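Local coordinates for protein carbon monoxide dehydrogenase (Thermococcus sp. AM4, PDB 6T7J) that probably catalyses the oxidation of carbon monoxide to carbon dioxide, with its iron-sulfur clusters relaying the electrons to ferredoxin, at residues P317-Q325 and C481-E489; T244-G255 and K410-A421. All blocks are in the same frame, centred on the assembly; numbering follows the deposited sequence.

Interaction 1 (P317-Q325 and C481-E489); sequences PIAGSFLMQ and CWSIAAAME. With MSK (Broken Fe4S4 cluster), chain F.
This is a buried, largely apolar contact between the edge strand of one parallel sheet and a helix of the next, beside the active-site cluster: Ile318, Gly320, Ser321, Phe322 and Met324 pack on Cys481, Ile484 and Met488. The short axes of strand 318-320 and the helix run nearly perpendicular, at 99°. At one end, Ile318 and Ile484 cross at about a right angle and meet through their terminal methyls, CD1 to CD1 at 3.6 Å. CG2 of Ile484, the other branch, is pressed against the main chain, 3.5 Å from Gly320 C. Gly320 also brings CA to 3.9 Å from Met488 SD; a CB on Gly320 would run into Met324 SD. Met324 and Met488, both bent at chi3, slide past each other in opposite directions, with Met324 SD 3.8 Å from Met488 CE.

The elements come from two Rossmann-like sheets of strand order 3-2-1-4-5-6: strand 318-320 edges the first, and helix 480-489 follows strand 474-478 of the second. The cluster site lies at this junction, as in other members of the CO dehydrogenase family. With SG anti to its carbonyl carbon (chi1 -68°), Cys481 turns its thiolate out of the helix to bind iron FE2 of the broken Fe4S4 cluster, SG to FE2 at 2.4 Å. Ser321 lies alongside that ligand, CB to Cys481 CB at 3.8 Å, while its OG is hydrogen-bonded to Asn452. Phe322 sets CB 3.6 Å from cluster sulfur S4, and its ring approaches that sulfur obliquely; Met60 of the second subunit packs on the same residue.

Interaction 2 (T244-G255 and K410-A421); sequences TPKPLKAEANLG and KMEAIAGFSVEA
Lys249 and Glu412 form a salt bridge, NZ to OE1 at 2.5 Å, a separation so short that its exact value is doubtful. The ammonium meets OE1 on the syn side, 24° out of the carboxylate plane. The Glu412 chain leaves anti to the backbone N (chi1 -177°) and stays extended, which carries the carboxylate across to the lysine. Replacing Glu412 by an alanine would probably leave the Lys249 ammonium without this mate and free to turn. A second, weak salt bridge joins Lys410 NZ to Glu251 OE2 at 3.4 Å. Ser418 OG donates to Pro245 O at 2.7 Å and, as the N-cap of the following helix, accepts from Ala421 N at 3.3 Å, so one hydroxyl ties the approach to strand 248-252 to that helix start.

Strands 248-252 and 411-415 make a two-stranded antiparallel sheet whose partners are far apart in sequence, so it is no hairpin. Three hydrogen-bonded pairs, Leu248 with Ala415, Ala250 with Ala413 and Ala252 with Met411, each exchange two backbone bonds, and the short axes are inclined at 142°. On the face of Leu248, Ala250, Ala252, Met411, Ala413 and Ala415, helices pack against the alanines: Ala250 and Ala415 touch Leu311 of helix 304-314, and Ala252 and Ala413 touch Ala487 of helix 480-489.

The face of Lys249, Glu251, Glu412 and Ile414 bears the charges. There Lys249 lies side by side with Ile414, CG to CG1 at 3.7 Å. Past the strands, Gly416 has a positive phi, and a CB on it would clash with Lys246 O. Pro247 packs on both Phe417 and Ala421, crossing Phe417 at about a right angle with CG 3.7 Å from CE1, and placing CD 3.6 Å from Ala421 CB.

How the interactions relate
The two interactions are neighbours, their centres about 12 Å apart, and they share a seam. Ile318 N lies 3.1 Å from Glu251 O, a probable hydrogen bond from the edge strand of interaction 1 to a strand of interaction 2. Helix 480-489 also touches both contacts, Met488 meeting segment 317-325 and, besides, Ala252 and Asn253 of interaction 2. Interaction 1 is wholly buried and held by apolar and sulfur packing beside the cluster. Interaction 2 is partly exposed, made chiefly of backbone hydrogen bonds, with ion pairs on one face and a mostly small-residue face turned to the helices.

Interaction 1 (P317-Q325 and C481-E489)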
loop_
_atom_site.group_PDB
_atom_site.type_symbol
_atom_site.label_atom_id
_atom_site.label_comp_id
_atom_site.label_asym_id
_atom_site.label_seq_id
_atom_site.Cartn_x
_atom_site.Cartn_y
_atom_site.Cartn_z
ATOM N N PRO A 317 32.678 -13.252 3.403
ATOM C CA PRO A 317 32.719 -13.255 1.937
ATOM C C PRO A 317 31.315 -13.242 1.352
ATOM O O PRO A 317 30.400 -13.889 1.865
ATOM C CB PRO A 317 33.460 -14.556 1.605
ATOM C CG PRO A 317 33.257 -15.426 2.802
ATOM C CD PRO A 317 33.230 -14.492 3.978
ATOM N N ILE A 318 31.146 -12.484 0.273
ATOM C CA ILE A 318 29.864 -12.372 -0.409
ATOM C C ILE A 318 29.899 -13.266 -1.642
ATOM O O ILE A 318 30.853 -13.224 -2.430
ATOM C CB ILE A 318 29.538 -10.903 -0.752
ATOM C CG1 ILE A 318 28.057 -10.738 -1.086
ATOM C CG2 ILE A 318 30.435 -10.346 -1.857
ATOM C CD1 ILE A 318 27.433 -9.522 -0.438
ATOM N N ALA A 319 28.879 -14.109 -1.787
ATOM C CA ALA A 319 28.895 -15.151 -2.806
ATOM C C ALA A 319 28.295 -14.706 -4.134
ATOM O O ALA A 319 28.656 -15.259 -5.179
ATOM C CB ALA A 319 28.152 -16.391 -2.301
ATOM N N GLY A 320 27.390 -13.737 -4.124
ATOM C CA GLY A 320 26.782 -13.294 -5.361
ATOM C C GLY A 320 25.633 -12.346 -5.096
ATOM O O GLY A 320 25.264 -12.075 -3.949
ATOM N N SER A 321 25.070 -11.851 -6.192
ATOM C CA SER A 321 24.003 -10.867 -6.151
ATOM C C SER A 321 22.650 -11.550 -6.372
ATOM O O SER A 321 22.534 -12.779 -6.284
ATOM C CB SER A 321 24.283 -9.772 -7.188
ATOM O OG SER A 321 24.279 -10.305 -8.501
ATOM N N PHE A 322 21.627 -10.750 -6.673
ATOM C CA PHE A 322 20.241 -11.189 -6.789
ATOM C C PHE A 322 20.095 -12.421 -7.674
ATOM O O PHE A 322 19.848 -13.526 -7.175
ATOM C CB PHE A 322 19.390 -10.035 -7.326
ATOM C CG PHE A 322 17.938 -10.369 -7.489
ATOM C CD1 PHE A 322 17.195 -10.840 -6.420
ATOM C CD2 PHE A 322 17.312 -10.200 -8.712
ATOM C CE1 PHE A 322 15.856 -11.147 -6.572
ATOM C CE2 PHE A 322 15.974 -10.500 -8.868
ATOM C CZ PHE A 322 15.246 -10.977 -7.797
ATOM N N LEU A 323 20.292 -12.248 -8.981
ATOM C CA LEU A 323 20.047 -13.304 -9.957
ATOM C C LEU A 323 20.940 -14.523 -9.763
ATOM O O LEU A 323 20.804 -15.515 -10.486
ATOM C CB LEU A 323 20.227 -12.755 -11.373
ATOM C CG LEU A 323 19.031 -11.952 -11.878
ATOM C CD1 LEU A 323 19.321 -11.357 -13.244
ATOM C CD2 LEU A 323 17.791 -12.828 -11.916
ATOM N N MET A 324 21.851 -14.471 -8.794
ATOM C CA MET A 324 22.741 -15.591 -8.534
ATOM C C MET A 324 22.268 -16.488 -7.397
ATOM O O MET A 324 22.842 -17.570 -7.215
ATOM C CB MET A 324 24.156 -15.081 -8.234
ATOM C CG MET A 324 24.780 -14.319 -9.396
ATOM S SD MET A 324 26.353 -13.537 -8.988
ATOM C CE MET A 324 27.435 -14.964 -8.945
ATOM N N GLN A 325 21.234 -16.085 -6.645
ATOM C CA GLN A 325 20.810 -16.883 -5.496
ATOM C C GLN A 325 20.494 -18.319 -5.907
ATOM O O GLN A 325 21.056 -19.273 -5.351
ATOM C CB GLN A 325 19.611 -16.229 -4.796
ATOM C CG GLN A 325 18.418 -15.893 -5.681
ATOM C CD GLN A 325 17.351 -15.115 -4.937
ATOM O OE1 GLN A 325 16.615 -15.674 -4.121
ATOM N NE2 GLN A 325 17.262 -13.819 -5.209
ATOM N N CYS A 481 23.431 -4.716 -4.926
ATOM C CA CYS A 481 23.925 -5.690 -5.884
ATOM C C CYS A 481 24.863 -5.059 -6.904
ATOM O O CYS A 481 25.691 -5.773 -7.479
ATOM C CB CYS A 481 22.755 -6.399 -6.570
ATOM S SG CYS A 481 21.790 -7.480 -5.461
ATOM N N TRP A 482 24.794 -3.739 -7.116
ATOM C CA TRP A 482 25.874 -3.095 -7.857
ATOM C C TRP A 482 27.197 -3.292 -7.147
ATOM O O TRP A 482 28.222 -3.550 -7.790
ATOM C CB TRP A 482 25.645 -1.595 -8.051
ATOM C CG TRP A 482 26.906 -0.971 -8.636
ATOM C CD1 TRP A 482 27.234 -0.884 -9.958
ATOM C CD2 TRP A 482 28.027 -0.428 -7.914
ATOM N NE1 TRP A 482 28.465 -0.294 -10.107
ATOM C CE2 TRP A 482 28.976 -0.011 -8.869
ATOM C CE3 TRP A 482 28.314 -0.245 -6.558
ATOM C CZ2 TRP A 482 30.185 0.577 -8.510
ATOM C CZ3 TRP A 482 29.519 0.336 -6.205
ATOM C CH2 TRP A 482 30.437 0.745 -7.176
ATOM N N SER A 483 27.217 -3.131 -5.823
ATOM C CA SER A 483 28.469 -3.293 -5.103
ATOM C C SER A 483 28.930 -4.744 -5.135
ATOM O O SER A 483 30.126 -5.010 -5.254
ATOM C CB SER A 483 28.332 -2.789 -3.670
ATOM O OG SER A 483 27.917 -1.437 -3.668
ATOM N N ILE A 484 27.989 -5.687 -5.066
ATOM C CA ILE A 484 28.382 -7.092 -5.215
ATOM C C ILE A 484 28.989 -7.333 -6.593
ATOM O O ILE A 484 30.002 -8.036 -6.726
ATOM C CB ILE A 484 27.185 -8.022 -4.947
ATOM C CG1 ILE A 484 26.620 -7.769 -3.550
ATOM C CG2 ILE A 484 27.608 -9.477 -5.077
ATOM C CD1 ILE A 484 25.369 -8.561 -3.247
ATOM N N ALA A 485 28.403 -6.741 -7.637
ATOM C CA ALA A 485 28.928 -6.905 -8.991
ATOM C C ALA A 485 30.320 -6.296 -9.121
ATOM O O ALA A 485 31.234 -6.909 -9.687
ATOM C CB ALA A 485 27.970 -6.275 -10.000
ATOM N N ALA A 486 30.493 -5.077 -8.606
ATOM C CA ALA A 486 31.790 -4.414 -8.668
ATOM C C ALA A 486 32.840 -5.191 -7.888
ATOM O O ALA A 486 34.000 -5.277 -8.308
ATOM C CB ALA A 486 31.674 -2.985 -8.138
ATOM N N ALA A 487 32.450 -5.773 -6.753
ATOM C CA ALA A 487 33.389 -6.556 -5.960
ATOM C C ALA A 487 33.782 -7.838 -6.681
ATOM O O ALA A 487 34.952 -8.234 -6.660
ATOM C CB ALA A 487 32.783 -6.868 -4.591
ATOM N N MET A 488 32.820 -8.499 -7.329
ATOM C CA MET A 488 33.133 -9.735 -8.037
ATOM C C MET A 488 33.963 -9.474 -9.289
ATOM O O MET A 488 34.742 -10.340 -9.705
ATOM C CB MET A 488 31.849 -10.476 -8.399
ATOM C CG MET A 488 31.068 -10.980 -7.202
ATOM S SD MET A 488 29.562 -11.838 -7.685
ATOM C CE MET A 488 28.723 -10.543 -8.597
ATOM N N GLU A 489 33.810 -8.299 -9.906
ATOM C CA GLU A 489 34.582 -8.009 -11.108
ATOM C C GLU A 489 36.037 -7.688 -10.782
ATOM O O GLU A 489 36.947 -8.097 -11.512
ATOM C CB GLU A 489 33.949 -6.852 -11.880
ATOM C CG GLU A 489 34.744 -6.440 -13.103
ATOM C CD GLU A 489 34.325 -7.198 -14.348
ATOM O OE1 GLU A 489 33.293 -7.901 -14.300
ATOM O OE2 GLU A 489 35.027 -7.088 -15.377
HETATM S S1 MSK F . 18.898 -7.041 -2.578
HETATM S S3 MSK F . 16.691 -4.658 -3.807
HETATM S S4 MSK F . 17.811 -7.142 -5.894
HETATM S S5 MSK F . 19.840 -4.706 -4.527
HETATM FE FE1 MSK F . 18.669 -5.285 -1.174
HETATM FE FE2 MSK F . 19.648 -6.789 -4.766
HETATM FE FE3 MSK F . 17.820 -4.973 -5.698
HETATM FE FE4 MSK F . 17.062 -6.851 -3.900
#

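Interaction 2 (T244-G255 and K410-A421)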
loop_
_atom_site.group_PDB
_atom_site.type_symbol
_atom_site.label_atom_id
_atom_site.label_comp_id
_atom_site.label_asym_id
_atom_site.label_seq_id
_atom_site.Cartn_x
_atom_site.Cartn_y
_atom_site.Cartn_z
ATOM N N THR A 244 29.929 0.944 13.215
ATOM C CA THR A 244 30.012 1.680 11.958
ATOM C C THR A 244 31.073 1.042 11.068
ATOM O O THR A 244 32.204 0.820 11.522
ATOM C CB THR A 244 30.348 3.149 12.213
ATOM O OG1 THR A 244 29.342 3.732 13.051
ATOM C CG2 THR A 244 30.412 3.917 10.901
ATOM N N PRO A 245 30.753 0.719 9.816
ATOM C CA PRO A 245 31.731 0.041 8.956
ATOM C C PRO A 245 33.001 0.860 8.765
ATOM O O PRO A 245 32.964 2.083 8.608
ATOM C CB PRO A 245 30.974 -0.139 7.636
ATOM C CG PRO A 245 29.534 -0.160 8.035
ATOM C CD PRO A 245 29.424 0.800 9.188
ATOM N N LYS A 246 34.129 0.166 8.793
ATOM C CA LYS A 246 35.447 0.713 8.526
ATOM C C LYS A 246 36.099 -0.132 7.444
ATOM O O LYS A 246 35.737 -1.300 7.261
ATOM C CB LYS A 246 36.315 0.724 9.794
ATOM C CG LYS A 246 35.880 1.752 10.830
ATOM C CD LYS A 246 35.864 3.159 10.246
ATOM C CE LYS A 246 34.728 3.992 10.825
ATOM N NZ LYS A 246 34.877 4.208 12.292
ATOM N N PRO A 247 37.050 0.431 6.694
ATOM C CA PRO A 247 37.613 -0.299 5.550
ATOM C C PRO A 247 38.211 -1.639 5.953
ATOM O O PRO A 247 38.899 -1.760 6.967
ATOM C CB PRO A 247 38.685 0.657 5.016
ATOM C CG PRO A 247 38.205 2.006 5.420
ATOM C CD PRO A 247 37.558 1.813 6.763
ATOM N N LEU A 248 37.922 -2.654 5.143
ATOM C CA LEU A 248 38.450 -3.996 5.331
ATOM C C LEU A 248 38.500 -4.675 3.969
ATOM O O LEU A 248 38.060 -4.117 2.961
ATOM C CB LEU A 248 37.604 -4.794 6.331
ATOM C CG LEU A 248 36.099 -4.892 6.063
ATOM C CD1 LEU A 248 35.768 -6.086 5.174
ATOM C CD2 LEU A 248 35.338 -4.979 7.374
ATOM N N LYS A 249 39.027 -5.895 3.947
ATOM C CA LYS A 249 39.140 -6.673 2.723
ATOM C C LYS A 249 38.458 -8.023 2.898
ATOM O O LYS A 249 38.441 -8.592 3.994
ATOM C CB LYS A 249 40.607 -6.879 2.328
ATOM C CG LYS A 249 41.382 -5.583 2.162
ATOM C CD LYS A 249 42.619 -5.784 1.309
ATOM C CE LYS A 249 43.546 -6.828 1.914
ATOM N NZ LYS A 249 44.585 -7.272 0.938
ATOM N N ALA A 250 37.895 -8.530 1.807
ATOM C CA ALA A 250 37.226 -9.825 1.822
ATOM C C ALA A 250 37.156 -10.351 0.392
ATOM O O ALA A 250 37.718 -9.758 -0.535
ATOM C CB ALA A 250 35.841 -9.720 2.467
ATOM N N GLU A 251 36.462 -11.471 0.216
ATOM C CA GLU A 251 36.375 -12.161 -1.060
ATOM C C GLU A 251 34.960 -12.083 -1.617
ATOM O O GLU A 251 33.982 -11.905 -0.885
ATOM C CB GLU A 251 36.804 -13.624 -0.918
ATOM C CG GLU A 251 38.181 -13.802 -0.310
ATOM C CD GLU A 251 39.246 -14.062 -1.357
ATOM O OE1 GLU A 251 39.298 -13.313 -2.357
ATOM O OE2 GLU A 251 40.030 -15.021 -1.183
ATOM N N ALA A 252 34.867 -12.232 -2.937
ATOM C CA ALA A 252 33.622 -12.073 -3.668
ATOM C C ALA A 252 33.535 -13.130 -4.758
ATOM O O ALA A 252 34.547 -13.695 -5.191
ATOM C CB ALA A 252 33.500 -10.671 -4.284
ATOM N N ASN A 253 32.292 -13.362 -5.197
ATOM C CA ASN A 253 31.870 -14.347 -6.192
ATOM C C ASN A 253 31.776 -15.743 -5.590
ATOM O O ASN A 253 32.191 -15.968 -4.448
ATOM C CB ASN A 253 32.785 -14.355 -7.419
ATOM C CG ASN A 253 32.055 -14.768 -8.681
ATOM O OD1 ASN A 253 30.967 -15.343 -8.618
ATOM N ND2 ASN A 253 32.647 -14.479 -9.835
ATOM N N LEU A 254 31.223 -16.684 -6.355
ATOM C CA LEU A 254 30.856 -17.998 -5.841
ATOM C C LEU A 254 32.052 -18.884 -5.524
ATOM O O LEU A 254 31.851 -19.991 -5.011
ATOM C CB LEU A 254 29.932 -18.699 -6.838
ATOM C CG LEU A 254 28.501 -18.160 -6.832
ATOM C CD1 LEU A 254 27.688 -18.757 -7.961
ATOM C CD2 LEU A 254 27.836 -18.430 -5.490
ATOM N N GLY A 255 33.277 -18.441 -5.805
ATOM C CA GLY A 255 34.449 -19.199 -5.399
ATOM C C GLY A 255 34.689 -19.225 -3.904
ATOM O O GLY A 255 35.602 -19.924 -3.452
ATOM N N LYS A 410 37.029 -16.174 -7.958
ATOM C CA LYS A 410 37.006 -15.498 -6.674
ATOM C C LYS A 410 37.751 -14.184 -6.847
ATOM O O LYS A 410 38.708 -14.102 -7.620
ATOM C CB LYS A 410 37.652 -16.378 -5.592
ATOM C CG LYS A 410 37.792 -15.750 -4.220
ATOM C CD LYS A 410 38.125 -16.810 -3.173
ATOM C CE LYS A 410 39.252 -17.728 -3.638
ATOM N NZ LYS A 410 40.120 -18.171 -2.510
ATOM N N MET A 411 37.300 -13.145 -6.151
ATOM C CA MET A 411 37.905 -11.834 -6.342
ATOM C C MET A 411 38.080 -11.139 -5.003
ATOM O O MET A 411 37.245 -11.285 -4.113
ATOM C CB MET A 411 37.054 -10.969 -7.278
ATOM C CG MET A 411 37.636 -9.596 -7.562
ATOM S SD MET A 411 39.338 -9.649 -8.149
ATOM C CE MET A 411 39.106 -10.136 -9.859
ATOM N N GLU A 412 39.161 -10.382 -4.856
ATOM C CA GLU A 412 39.364 -9.607 -3.642
ATOM C C GLU A 412 38.650 -8.268 -3.757
ATOM O O GLU A 412 38.582 -7.676 -4.838
ATOM C CB GLU A 412 40.851 -9.385 -3.369
ATOM C CG GLU A 412 41.112 -8.643 -2.073
ATOM C CD GLU A 412 42.547 -8.746 -1.626
ATOM O OE1 GLU A 412 43.048 -7.784 -1.012
ATOM O OE2 GLU A 412 43.176 -9.789 -1.895
ATOM N N ALA A 413 38.112 -7.798 -2.634
ATOM C CA ALA A 413 37.375 -6.546 -2.609
ATOM C C ALA A 413 37.625 -5.834 -1.291
ATOM O O ALA A 413 37.587 -6.455 -0.225
ATOM C CB ALA A 413 35.876 -6.789 -2.802
ATOM N N ILE A 414 37.882 -4.533 -1.374
ATOM C CA ILE A 414 37.987 -3.670 -0.207
ATOM C C ILE A 414 36.634 -3.004 -0.005
ATOM O O ILE A 414 36.184 -2.223 -0.853
ATOM C CB ILE A 414 39.103 -2.626 -0.377
ATOM C CG1 ILE A 414 40.454 -3.317 -0.576
ATOM C CG2 ILE A 414 39.144 -1.687 0.819
ATOM C CD1 ILE A 414 41.597 -2.360 -0.808
ATOM N N ALA A 415 35.984 -3.317 1.107
ATOM C CA ALA A 415 34.664 -2.792 1.427
ATOM C C ALA A 415 34.712 -2.033 2.750
ATOM O O ALA A 415 35.770 -1.875 3.366
ATOM C CB ALA A 415 33.629 -3.920 1.480
ATOM N N GLY A 416 33.547 -1.556 3.179
ATOM C CA GLY A 416 33.432 -0.889 4.458
ATOM C C GLY A 416 33.628 0.608 4.432
ATOM O O GLY A 416 34.154 1.168 5.401
ATOM N N PHE A 417 33.213 1.283 3.361
ATOM C CA PHE A 417 33.430 2.723 3.223
ATOM C C PHE A 417 32.143 3.460 3.580
ATOM O O PHE A 417 31.400 3.935 2.720
ATOM C CB PHE A 417 33.908 3.064 1.814
ATOM C CG PHE A 417 35.305 2.599 1.524
ATOM C CD1 PHE A 417 36.395 3.231 2.102
ATOM C CD2 PHE A 417 35.529 1.524 0.679
ATOM C CE1 PHE A 417 37.683 2.802 1.840
ATOM C CE2 PHE A 417 36.813 1.090 0.414
ATOM C CZ PHE A 417 37.891 1.730 0.996
ATOM N N SER A 418 31.883 3.551 4.880
ATOM C CA SER A 418 30.843 4.443 5.363
ATOM C C SER A 418 31.323 5.891 5.269
ATOM O O SER A 418 32.491 6.170 4.985
ATOM C CB SER A 418 30.460 4.092 6.800
ATOM O OG SER A 418 31.573 4.222 7.668
ATOM N N VAL A 419 30.400 6.827 5.509
ATOM C CA VAL A 419 30.762 8.241 5.479
ATOM C C VAL A 419 31.823 8.540 6.531
ATOM O O VAL A 419 32.768 9.302 6.288
ATOM C CB VAL A 419 29.511 9.119 5.668
ATOM C CG1 VAL A 419 29.887 10.591 5.618
ATOM C CG2 VAL A 419 28.472 8.795 4.606
ATOM N N GLU A 420 31.689 7.933 7.712
ATOM C CA GLU A 420 32.696 8.106 8.752
ATOM C C GLU A 420 34.047 7.566 8.302
ATOM O O GLU A 420 35.082 8.212 8.506
ATOM C CB GLU A 420 32.241 7.417 10.039
ATOM C CG GLU A 420 31.093 8.120 10.749
ATOM C CD GLU A 420 29.734 7.706 10.215
ATOM O OE1 GLU A 420 28.728 8.351 10.583
ATOM O OE2 GLU A 420 29.671 6.736 9.431
ATOM N N ALA A 421 34.057 6.383 7.681
ATOM C CA ALA A 421 35.308 5.808 7.201
ATOM C C ALA A 421 35.934 6.675 6.117
ATOM O O ALA A 421 37.159 6.850 6.080
ATOM C CB ALA A 421 35.070 4.391 6.681
#